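Local coordinates for protein Exo-beta-1,3-glucanase (Streptomyces sp. SirexAA-E, PDB 4PEY) that hydrolyses laminarin and laminarioligosaccharides as a secreted exo-beta-1,3-glucanase, working from the non-reducing ends to yield glucose and laminaribiose, at residues F134-K140 against I158-D164; R178-V182 against R240-T246; F73-G79 against W109-L115. The protein carries 1 engineered substitution. All coordinates share one frame; numbering follows the deposited sequence. Where two conformers were deposited one is given.

Contact 1: residues F134-K140 against I158-D164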
loop_
_atom_site.group_PDB
_atom_site.type_symbol
_atom_site.label_atom_id
_atom_site.label_comp_id
_atom_site.label_asym_id
_atom_site.label_seq_id
_atom_site.Cartn_x
_atom_site.Cartn_y
_atom_site.Cartn_z
ATOM N N PHE A 134 4.793 4.550 -5.795
ATOM C CA PHE A 134 5.762 5.196 -6.669
ATOM C C PHE A 134 7.068 4.426 -6.429
ATOM O O PHE A 134 7.748 4.649 -5.418
ATOM C CB PHE A 134 5.853 6.681 -6.289
ATOM C CG PHE A 134 6.542 7.582 -7.291
ATOM C CD1 PHE A 134 5.824 8.182 -8.317
ATOM C CD2 PHE A 134 7.883 7.923 -7.134
ATOM C CE1 PHE A 134 6.435 9.059 -9.215
ATOM C CE2 PHE A 134 8.499 8.810 -8.020
ATOM C CZ PHE A 134 7.771 9.367 -9.067
ATOM N N ARG A 135 7.382 3.481 -7.318
ATOM C CA ARG A 135 8.506 2.549 -7.130
ATOM C C ARG A 135 9.517 2.573 -8.264
ATOM O O ARG A 135 9.137 2.682 -9.423
ATOM C CB ARG A 135 8.009 1.104 -7.017
ATOM C CG ARG A 135 7.183 0.763 -5.793
ATOM C CD ARG A 135 6.729 -0.700 -5.870
ATOM N NE ARG A 135 5.862 -1.087 -4.756
ATOM C CZ ARG A 135 6.282 -1.539 -3.579
ATOM N NH1 ARG A 135 7.586 -1.664 -3.328
ATOM N NH2 ARG A 135 5.388 -1.849 -2.640
ATOM N N ARG A 136 10.796 2.433 -7.932
ATOM C CA ARG A 136 11.840 2.261 -8.948
ATOM C C ARG A 136 11.760 3.376 -9.992
ATOM O O ARG A 136 11.862 3.133 -11.194
ATOM C CB ARG A 136 11.722 0.874 -9.613
ATOM C CG ARG A 136 13.004 0.337 -10.248
ATOM C CD ARG A 136 12.742 -0.993 -10.973
ATOM N NE ARG A 136 13.942 -1.548 -11.603
ATOM C CZ ARG A 136 14.823 -2.316 -10.976
ATOM N NH1 ARG A 136 15.885 -2.782 -11.623
ATOM N NH2 ARG A 136 14.642 -2.621 -9.699
ATOM N N MET A 137 11.583 4.605 -9.516
ATOM C CA MET A 137 11.492 5.771 -10.387
ATOM C C MET A 137 12.769 6.592 -10.315
ATOM O O MET A 137 13.387 6.698 -9.252
ATOM C CB MET A 137 10.297 6.650 -9.987
ATOM C CG MET A 137 8.949 5.944 -10.088
ATOM S SD MET A 137 8.407 5.612 -11.783
ATOM C CE MET A 137 8.038 7.265 -12.374
ATOM N N HIS A 138 13.144 7.210 -11.435
ATOM C CA HIS A 138 14.217 8.196 -11.428
ATOM C C HIS A 138 13.664 9.535 -11.877
ATOM O O HIS A 138 13.382 9.718 -13.060
ATOM C CB HIS A 138 15.384 7.796 -12.339
ATOM C CG HIS A 138 16.539 8.750 -12.267
ATOM N ND1 HIS A 138 17.484 8.860 -13.267
ATOM C CD2 HIS A 138 16.883 9.657 -11.321
ATOM C CE1 HIS A 138 18.374 9.779 -12.926
ATOM N NE2 HIS A 138 18.025 10.285 -11.755
ATOM N N VAL A 139 13.512 10.474 -10.945
ATOM C CA VAL A 139 13.022 11.800 -11.315
ATOM C C VAL A 139 14.207 12.743 -11.458
ATOM O O VAL A 139 14.915 13.024 -10.482
ATOM C CB VAL A 139 12.022 12.367 -10.287
ATOM C CG1 VAL A 139 11.484 13.708 -10.774
ATOM C CG2 VAL A 139 10.873 11.384 -10.064
ATOM N N LYS A 140 14.439 13.206 -12.688
ATOM C CA LYS A 140 15.556 14.103 -12.962
ATOM C C LYS A 140 15.072 15.537 -12.769
ATOM O O LYS A 140 14.939 16.303 -13.720
ATOM C CB LYS A 140 16.109 13.865 -14.372
ATOM C CG LYS A 140 16.492 12.401 -14.593
ATOM C CD LYS A 140 17.297 12.162 -15.860
ATOM C CE LYS A 140 16.451 12.304 -17.102
ATOM N NZ LYS A 140 17.126 11.761 -18.319
ATOM N N ILE A 158 6.881 5.971 -1.364
ATOM C CA ILE A 158 7.957 5.940 -2.358
ATOM C C ILE A 158 8.967 4.869 -1.956
ATOM O O ILE A 158 9.389 4.820 -0.795
ATOM C CB ILE A 158 8.685 7.309 -2.480
ATOM C CG1 ILE A 158 7.752 8.376 -3.069
ATOM C CG2 ILE A 158 9.961 7.177 -3.334
ATOM C CD1 ILE A 158 8.232 9.810 -2.833
ATOM N N ALA A 159 9.343 4.007 -2.896
ATOM C CA ALA A 159 10.383 3.011 -2.635
ATOM C C ALA A 159 11.333 2.877 -3.807
ATOM O O ALA A 159 10.937 3.022 -4.962
ATOM C CB ALA A 159 9.778 1.654 -2.312
ATOM N N ASP A 160 12.590 2.588 -3.485
ATOM C CA ASP A 160 13.603 2.241 -4.479
ATOM C C ASP A 160 13.702 3.284 -5.586
ATOM O O ASP A 160 13.897 2.945 -6.750
ATOM C CB ASP A 160 13.323 0.848 -5.075
ATOM C CG ASP A 160 14.580 0.196 -5.626
ATOM O OD1 ASP A 160 15.669 0.640 -5.225
ATOM O OD2 ASP A 160 14.500 -0.752 -6.444
ATOM N N SER A 161 13.597 4.557 -5.209
ATOM C CA SER A 161 13.576 5.633 -6.190
ATOM C C SER A 161 14.688 6.645 -5.973
ATOM O O SER A 161 15.224 6.777 -4.870
ATOM C CB SER A 161 12.223 6.355 -6.160
ATOM O OG SER A 161 11.183 5.492 -6.585
ATOM N N LYS A 162 15.056 7.331 -7.049
ATOM C CA LYS A 162 16.009 8.428 -6.965
ATOM C C LYS A 162 15.360 9.705 -7.463
ATOM O O LYS A 162 14.953 9.781 -8.629
ATOM C CB LYS A 162 17.273 8.141 -7.780
ATOM C CG LYS A 162 18.313 9.257 -7.679
ATOM C CD LYS A 162 19.579 8.959 -8.470
ATOM C CE LYS A 162 20.741 9.825 -7.986
ATOM N NZ LYS A 162 20.411 11.280 -8.000
ATOM N N ILE A 163 15.249 10.698 -6.581
ATOM C CA ILE A 163 14.770 12.017 -6.976
ATOM C C ILE A 163 15.987 12.940 -6.905
ATOM O O ILE A 163 16.557 13.145 -5.820
ATOM C CB ILE A 163 13.612 12.526 -6.072
ATOM C CG1 ILE A 163 12.352 11.672 -6.265
ATOM C CG2 ILE A 163 13.270 13.981 -6.389
ATOM C CD1 ILE A 163 12.299 10.446 -5.431
ATOM N N ASP A 164 16.423 13.456 -8.059
ATOM C CA ASP A 164 17.645 14.270 -8.107
ATOM C C ASP A 164 17.510 15.552 -7.294
ATOM O O ASP A 164 18.462 15.994 -6.647
ATOM C CB ASP A 164 18.011 14.656 -9.543
ATOM C CG ASP A 164 18.403 13.474 -10.409
ATOM O OD1 ASP A 164 18.548 12.338 -9.901
ATOM O OD2 ASP A 164 18.583 13.703 -11.624
HETATM O O HOH W 1 12.766 -2.210 -7.855
#

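Contact 2: residues R178-V182 against R240-T246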
loop_
_atom_site.group_PDB
_atom_site.type_symbol
_atom_site.label_atom_id
_atom_site.label_comp_id
_atom_site.label_asym_id
_atom_site.label_seq_id
_atom_site.Cartn_x
_atom_site.Cartn_y
_atom_site.Cartn_z
ATOM N N ARG A 178 11.173 4.618 1.504
ATOM C CA ARG A 178 12.251 3.694 1.874
ATOM C C ARG A 178 13.221 3.399 0.745
ATOM O O ARG A 178 12.867 3.428 -0.439
ATOM C CB ARG A 178 11.713 2.371 2.433
ATOM C CG ARG A 178 11.110 1.429 1.441
ATOM C CD ARG A 178 11.103 -0.050 1.938
ATOM N NE ARG A 178 10.524 -0.877 0.885
ATOM C CZ ARG A 178 11.174 -1.251 -0.219
ATOM N NH1 ARG A 178 12.454 -0.935 -0.391
ATOM N NH2 ARG A 178 10.539 -1.945 -1.154
ATOM N N ASP A 179 14.467 3.164 1.150
ATOM C CA ASP A 179 15.509 2.608 0.289
ATOM C C ASP A 179 15.601 3.383 -1.017
ATOM O O ASP A 179 15.409 2.845 -2.105
ATOM C CB ASP A 179 15.240 1.119 0.075
ATOM C CG ASP A 179 15.175 0.365 1.392
ATOM O OD1 ASP A 179 15.741 0.880 2.381
ATOM O OD2 ASP A 179 14.558 -0.715 1.455
ATOM N N SER A 180 15.887 4.670 -0.863
ATOM C CA SER A 180 15.811 5.641 -1.945
ATOM C C SER A 180 16.916 6.676 -1.792
ATOM O O SER A 180 17.696 6.637 -0.838
ATOM C CB SER A 180 14.440 6.341 -1.947
ATOM O OG SER A 180 13.380 5.466 -2.318
ATOM N N SER A 181 16.965 7.602 -2.738
ATOM C CA SER A 181 17.872 8.736 -2.697
ATOM C C SER A 181 17.085 9.994 -3.040
ATOM O O SER A 181 16.355 10.009 -4.027
ATOM C CB SER A 181 19.026 8.532 -3.684
ATOM O OG SER A 181 19.800 9.707 -3.834
ATOM N N VAL A 182 17.204 11.036 -2.221
ATOM C CA VAL A 182 16.564 12.317 -2.538
ATOM C C VAL A 182 17.583 13.458 -2.464
ATOM O O VAL A 182 18.496 13.436 -1.625
ATOM C CB VAL A 182 15.359 12.629 -1.594
ATOM C CG1 VAL A 182 14.305 11.537 -1.700
ATOM C CG2 VAL A 182 15.811 12.833 -0.142
ATOM N N ARG A 240 17.358 -7.621 0.379
ATOM C CA ARG A 240 18.430 -6.858 1.001
ATOM C C ARG A 240 18.214 -6.809 2.509
ATOM O O ARG A 240 17.090 -6.652 2.971
ATOM C CB ARG A 240 18.476 -5.433 0.445
ATOM C CG ARG A 240 18.881 -5.331 -1.001
ATOM C CD ARG A 240 19.201 -3.888 -1.349
ATOM N NE ARG A 240 18.013 -3.082 -1.624
ATOM C CZ ARG A 240 18.042 -1.763 -1.793
ATOM N NH1 ARG A 240 19.192 -1.103 -1.665
ATOM N NH2 ARG A 240 16.924 -1.099 -2.064
ATOM N N THR A 241 19.279 -6.952 3.283
ATOM C CA THR A 241 19.174 -6.732 4.722
ATOM C C THR A 241 19.892 -5.433 5.063
ATOM O O THR A 241 20.918 -5.111 4.457
ATOM C CB THR A 241 19.760 -7.901 5.529
ATOM O OG1 THR A 241 21.145 -8.043 5.214
ATOM C CG2 THR A 241 19.052 -9.186 5.170
ATOM N N ASN A 242 19.336 -4.681 6.010
ATOM C CA ASN A 242 19.853 -3.357 6.341
ATOM C C ASN A 242 20.037 -2.520 5.078
ATOM O O ASN A 242 21.110 -1.968 4.821
ATOM C CB ASN A 242 21.162 -3.477 7.118
ATOM C CG ASN A 242 20.970 -4.170 8.446
ATOM O OD1 ASN A 242 19.996 -3.910 9.155
ATOM N ND2 ASN A 242 21.878 -5.069 8.781
ATOM N N ALA A 243 18.967 -2.460 4.291
ATOM C CA ALA A 243 18.967 -1.791 3.001
ATOM C C ALA A 243 19.097 -0.279 3.145
ATOM O O ALA A 243 18.560 0.319 4.080
ATOM C CB ALA A 243 17.697 -2.136 2.242
ATOM N N ARG A 244 19.801 0.333 2.198
ATOM C CA ARG A 244 19.898 1.781 2.125
ATOM C C ARG A 244 20.159 2.183 0.683
ATOM O O ARG A 244 20.978 1.559 0.001
ATOM C CB ARG A 244 20.997 2.307 3.052
ATOM C CG ARG A 244 21.138 3.830 3.060
ATOM C CD ARG A 244 22.094 4.310 4.157
ATOM N NE ARG A 244 22.339 5.748 4.059
ATOM C CZ ARG A 244 21.542 6.684 4.567
ATOM N NH1 ARG A 244 20.451 6.337 5.242
ATOM N NH2 ARG A 244 21.845 7.971 4.409
ATOM N N GLY A 245 19.452 3.214 0.220
ATOM C CA GLY A 245 19.576 3.663 -1.158
ATOM C C GLY A 245 18.910 2.716 -2.137
ATOM O O GLY A 245 18.324 1.709 -1.739
ATOM N N THR A 246 19.009 3.034 -3.425
ATOM C CA THR A 246 18.318 2.256 -4.439
ATOM C C THR A 246 19.018 0.924 -4.715
ATOM O O THR A 246 20.221 0.762 -4.465
ATOM C CB THR A 246 18.201 3.027 -5.764
ATOM O OG1 THR A 246 19.507 3.221 -6.320
ATOM C CG2 THR A 246 17.515 4.377 -5.549
#

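Contact 3: residues F73-G79 against W109-L115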
loop_
_atom_site.group_PDB
_atom_site.type_symbol
_atom_site.label_atom_id
_atom_site.label_comp_id
_atom_site.label_asym_id
_atom_site.label_seq_id
_atom_site.Cartn_x
_atom_site.Cartn_y
_atom_site.Cartn_z
ATOM N N PHE A 73 -7.968 6.876 -11.862
ATOM C CA PHE A 73 -8.228 5.684 -11.062
ATOM C C PHE A 73 -7.891 4.405 -11.827
ATOM O O PHE A 73 -8.021 4.357 -13.051
ATOM C CB PHE A 73 -9.694 5.634 -10.618
ATOM C CG PHE A 73 -10.031 6.601 -9.516
ATOM C CD1 PHE A 73 -10.530 7.867 -9.805
ATOM C CD2 PHE A 73 -9.820 6.249 -8.183
ATOM C CE1 PHE A 73 -10.835 8.757 -8.783
ATOM C CE2 PHE A 73 -10.121 7.129 -7.159
ATOM C CZ PHE A 73 -10.628 8.387 -7.456
ATOM N N TYR A 74 -7.464 3.384 -11.084
ATOM C CA TYR A 74 -7.228 2.031 -11.608
ATOM C C TYR A 74 -6.375 2.030 -12.869
ATOM O O TYR A 74 -6.622 1.274 -13.809
ATOM C CB TYR A 74 -8.554 1.316 -11.886
ATOM C CG TYR A 74 -9.523 1.335 -10.728
ATOM C CD1 TYR A 74 -9.298 0.571 -9.583
ATOM C CD2 TYR A 74 -10.667 2.123 -10.778
ATOM C CE1 TYR A 74 -10.199 0.589 -8.519
ATOM C CE2 TYR A 74 -11.564 2.155 -9.722
ATOM C CZ TYR A 74 -11.329 1.384 -8.599
ATOM O OH TYR A 74 -12.235 1.431 -7.565
ATOM N N THR A 75 -5.347 2.869 -12.857
ATOM C CA THR A 75 -4.408 2.952 -13.958
ATOM C C THR A 75 -2.999 2.753 -13.409
ATOM O O THR A 75 -2.587 3.471 -12.500
ATOM C CB THR A 75 -4.516 4.313 -14.687
ATOM O OG1 THR A 75 -5.859 4.492 -15.164
ATOM C CG2 THR A 75 -3.579 4.361 -15.860
ATOM N N SER A 76 -2.279 1.761 -13.935
ATOM C CA SER A 76 -0.859 1.617 -13.643
ATOM C C SER A 76 -0.063 2.108 -14.840
ATOM O O SER A 76 -0.502 1.969 -15.986
ATOM C CB SER A 76 -0.485 0.160 -13.330
ATOM O OG SER A 76 -0.777 -0.698 -14.421
ATOM N N ILE A 77 1.104 2.689 -14.581
ATOM C CA ILE A 77 1.997 3.054 -15.677
ATOM C C ILE A 77 3.399 2.596 -15.318
ATOM O O ILE A 77 3.825 2.711 -14.169
ATOM C CB ILE A 77 1.954 4.578 -15.986
ATOM C CG1 ILE A 77 2.789 4.900 -17.228
ATOM C CG2 ILE A 77 2.388 5.412 -14.782
ATOM C CD1 ILE A 77 2.517 6.284 -17.783
ATOM N N ALA A 78 4.099 2.025 -16.288
ATOM C CA ALA A 78 5.432 1.505 -16.021
ATOM C C ALA A 78 6.280 1.399 -17.274
ATOM O O ALA A 78 5.765 1.299 -18.393
ATOM C CB ALA A 78 5.341 0.129 -15.345
ATOM N N GLY A 79 7.591 1.411 -17.063
ATOM C CA GLY A 79 8.546 1.103 -18.113
ATOM C C GLY A 79 8.878 -0.380 -18.130
ATOM O O GLY A 79 8.658 -1.099 -17.149
ATOM N N TRP A 109 -5.649 4.119 -5.706
ATOM C CA TRP A 109 -5.626 2.959 -6.610
ATOM C C TRP A 109 -5.008 3.273 -7.970
ATOM O O TRP A 109 -5.664 3.176 -9.008
ATOM C CB TRP A 109 -7.049 2.366 -6.793
ATOM C CG TRP A 109 -7.697 1.935 -5.486
ATOM C CD1 TRP A 109 -7.182 1.073 -4.555
ATOM C CD2 TRP A 109 -8.971 2.361 -4.971
ATOM N NE1 TRP A 109 -8.051 0.941 -3.494
ATOM C CE2 TRP A 109 -9.156 1.723 -3.725
ATOM C CE3 TRP A 109 -9.975 3.215 -5.443
ATOM C CZ2 TRP A 109 -10.289 1.931 -2.938
ATOM C CZ3 TRP A 109 -11.098 3.424 -4.661
ATOM C CH2 TRP A 109 -11.250 2.783 -3.421
ATOM N N ARG A 110 -3.730 3.633 -7.960
ATOM C CA ARG A 110 -3.000 3.854 -9.207
ATOM C C ARG A 110 -1.521 3.649 -8.909
ATOM O O ARG A 110 -1.146 3.522 -7.747
ATOM C CB ARG A 110 -3.291 5.253 -9.775
ATOM C CG ARG A 110 -2.846 6.424 -8.884
ATOM C CD ARG A 110 -3.637 7.692 -9.212
ATOM N NE ARG A 110 -5.007 7.588 -8.715
ATOM C CZ ARG A 110 -6.000 8.417 -9.030
ATOM N NH1 ARG A 110 -5.800 9.419 -9.890
ATOM N NH2 ARG A 110 -7.204 8.225 -8.501
ATOM N N SER A 111 -0.672 3.584 -9.929
ATOM C CA SER A 111 0.741 3.324 -9.654
ATOM C C SER A 111 1.675 3.764 -10.763
ATOM O O SER A 111 1.285 3.816 -11.929
ATOM C CB SER A 111 0.961 1.828 -9.389
ATOM O OG SER A 111 0.644 1.064 -10.542
ATOM N N ALA A 112 2.917 4.059 -10.378
ATOM C CA ALA A 112 4.003 4.359 -11.319
ATOM C C ALA A 112 5.221 3.543 -10.939
ATOM O O ALA A 112 5.567 3.475 -9.760
ATOM C CB ALA A 112 4.350 5.848 -11.312
ATOM N N GLU A 113 5.869 2.931 -11.926
ATOM C CA GLU A 113 7.050 2.112 -11.663
ATOM C C GLU A 113 8.040 2.086 -12.831
ATOM O O GLU A 113 7.649 2.049 -13.993
ATOM C CB GLU A 113 6.613 0.677 -11.312
ATOM C CG GLU A 113 7.738 -0.283 -10.929
ATOM C CD GLU A 113 7.217 -1.588 -10.346
ATOM O OE1 GLU A 113 6.130 -2.058 -10.770
ATOM O OE2 GLU A 113 7.890 -2.150 -9.453
ATOM N N ASN A 114 9.329 2.105 -12.508
ATOM C CA ASN A 114 10.374 1.742 -13.478
ATOM C C ASN A 114 10.458 2.679 -14.683
ATOM O O ASN A 114 10.604 2.240 -15.831
ATOM C CB ASN A 114 10.165 0.287 -13.944
ATOM C CG ASN A 114 11.418 -0.315 -14.573
ATOM O OD1 ASN A 114 12.539 0.046 -14.214
ATOM N ND2 ASN A 114 11.228 -1.244 -15.512
ATOM N N LEU A 115 10.388 3.975 -14.399
ATOM C CA LEU A 115 10.529 5.021 -15.408
ATOM C C LEU A 115 11.499 6.090 -14.940
ATOM O O LEU A 115 11.610 6.353 -13.735
ATOM C CB LEU A 115 9.179 5.686 -15.711
ATOM C CG LEU A 115 8.084 4.852 -16.368
ATOM C CD1 LEU A 115 6.739 5.517 -16.174
ATOM C CD2 LEU A 115 8.380 4.679 -17.847
HETATM O O HOH W 2 2.901 0.827 -12.139
#

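Contact 1: residues F134-K140 against I158-D164
H138 and D164 meet through a histidine-carboxylate hydrogen bond: H138 NE2 donates to D164 OD1 at 2.8 Å. The oxygen lies in the imidazole plane and is approached on its syn side, though tilted 27° from the carboxylate plane, with ring and carboxylate planes 61° apart. K162 NZ, in one of the lysine's two conformers, forms a salt bridge to D164 OD1 at 2.9 Å from above the opposite face of the carboxylate; one oxygen then holds two donors, and the lysine probably steadies the carboxylate in its charged form. H138 CG stands anti to the backbone N (chi1 -176°), which carries the ring across to the neighbouring strand; its ND1 is bound by D85.

At the bend in the middle of both segments R136, in one of its two conformers, and D160 run side by side as a long ion pair, NH2 to OD2 3.8 Å, bridged by a water. R136 also bonds L82 O, and D160 has S247 as a further partner. Next to it S161 OG accepts from M137 N at 3.1 Å and donates to A159 O, which also takes R136 N. Parallel backbone bonds join A159 N to F134 O before the bend, and K162 N to M137 O, V139 N to K162 O and D164 N to V139 O after it. F134 CD2 rests beside I158 CG1 at 4.1 Å, and V139 CG2 lies against I163 CG1. Stacking of like positions on successive parallel strands, with matching bends at R136 and D160, is characteristic of a right-handed parallel beta-helix, the fold of family 55 glycoside hydrolases.

Contact 2: residues R178-V182 against R240-T246
D179 packs against R240 and A243 where a corner of the parallel beta-helix meets the end of the long strand 231-243, whose N242 and A243 form a G1 beta bulge opposite T216. The aspartate comes in by its CB, which lies 3.5 Å from R240 NH2, while its carboxylate sits over A243, OD2 to CB 3.5 Å. D179 OD2 stands well out of the guanidinium plane, 4.3 Å from R240 NH2 and beyond a salt bridge, so any attraction is probably electrostatic at a distance. The R240 chain bends at chi3 (-81°), and NH1 and NH2 grip G245 O end-on, at 2.9 and 3.2 Å. A243 CB lies over one face of the same guanidinium, toward its rim. D179 OD2 takes R178 NH1 at 2.8 Å on its anti side, and its carboxylate is further bound by T216 and S219. Beyond, G245 CA offers a CH to S180 O at 3.5 Å, and T246 CG2 touches S180 CA.

E221 forms salt bridges with both R178 and R240. No hydrogen bond joins the segments directly, and two acceptors, D179 O and G245 O, come within 3.1 Å, which the R240 grip on G245 O probably offsets; the segments are probably held by the common carboxylates of D179 and E221 and by modest packing.

Contact 3: residues F73-G79 against W109-L115
R110 lays NH2 over the centre of the F73 ring, 3.3 Å from CD2, in a cation-pi contact. The planes are 66° apart, so the guanidinium tips an N-H edge toward the face. It gets there by bending at chi3 (73°), and F108 O and I71 O hold its NE and NH1. At the ring's edge F73 CD2 meets W109 CE3 at 4.1 Å. Replacing F73 by an alanine is likely to leave the R110 guanidinium without its aromatic partner and open a gap beside W109 CE3. Y74 and W109 run alongside, their planes 4° apart but slid so that the rings barely overlap; Y74 OH is 3.6 Å from W109 CE3 and is hydrogen-bonded to Q49 O and R374.

From S76 onward the strands pair in parallel, with I77 N to S111 O at 2.9 Å and E113 N to I77 O at 3.0 Å. I77 CG1 meets L115 CD1, whereas G79 faces N114 too closely to admit a side chain, and N114 ND2 reaches G79 O from above the carbonyl plane. W109 also packs near W402, a substrate-binding residue. Strand 55-59 flanks strand 75-79, helix 34-45 covers T75, and strand 87-94 lies against I77 and L115.

How the contacts relate
Along the chain contact 3 closes first, then contact 1, then contact 2. Strand 110-113 of contact 3 pairs with strand 134-135 of contact 1 through R135 N to A112 O and, just beyond, H138 N to L115 O, both probable hydrogen bonds. On its other side contact 1 meets contact 2, where strands 162-168 and 180-182 are neighbours and S181 probably bonds to S161 and I163. Centres of contacts 1 and 3 lie about 13 Å apart and those of contacts 1 and 2 about 11 Å apart, whereas contacts 2 and 3, about 21 Å between centres, do not touch. Contact 1 thus links the other two in a succession of beta-helix strands, which contact 2 joins to strand 231-243.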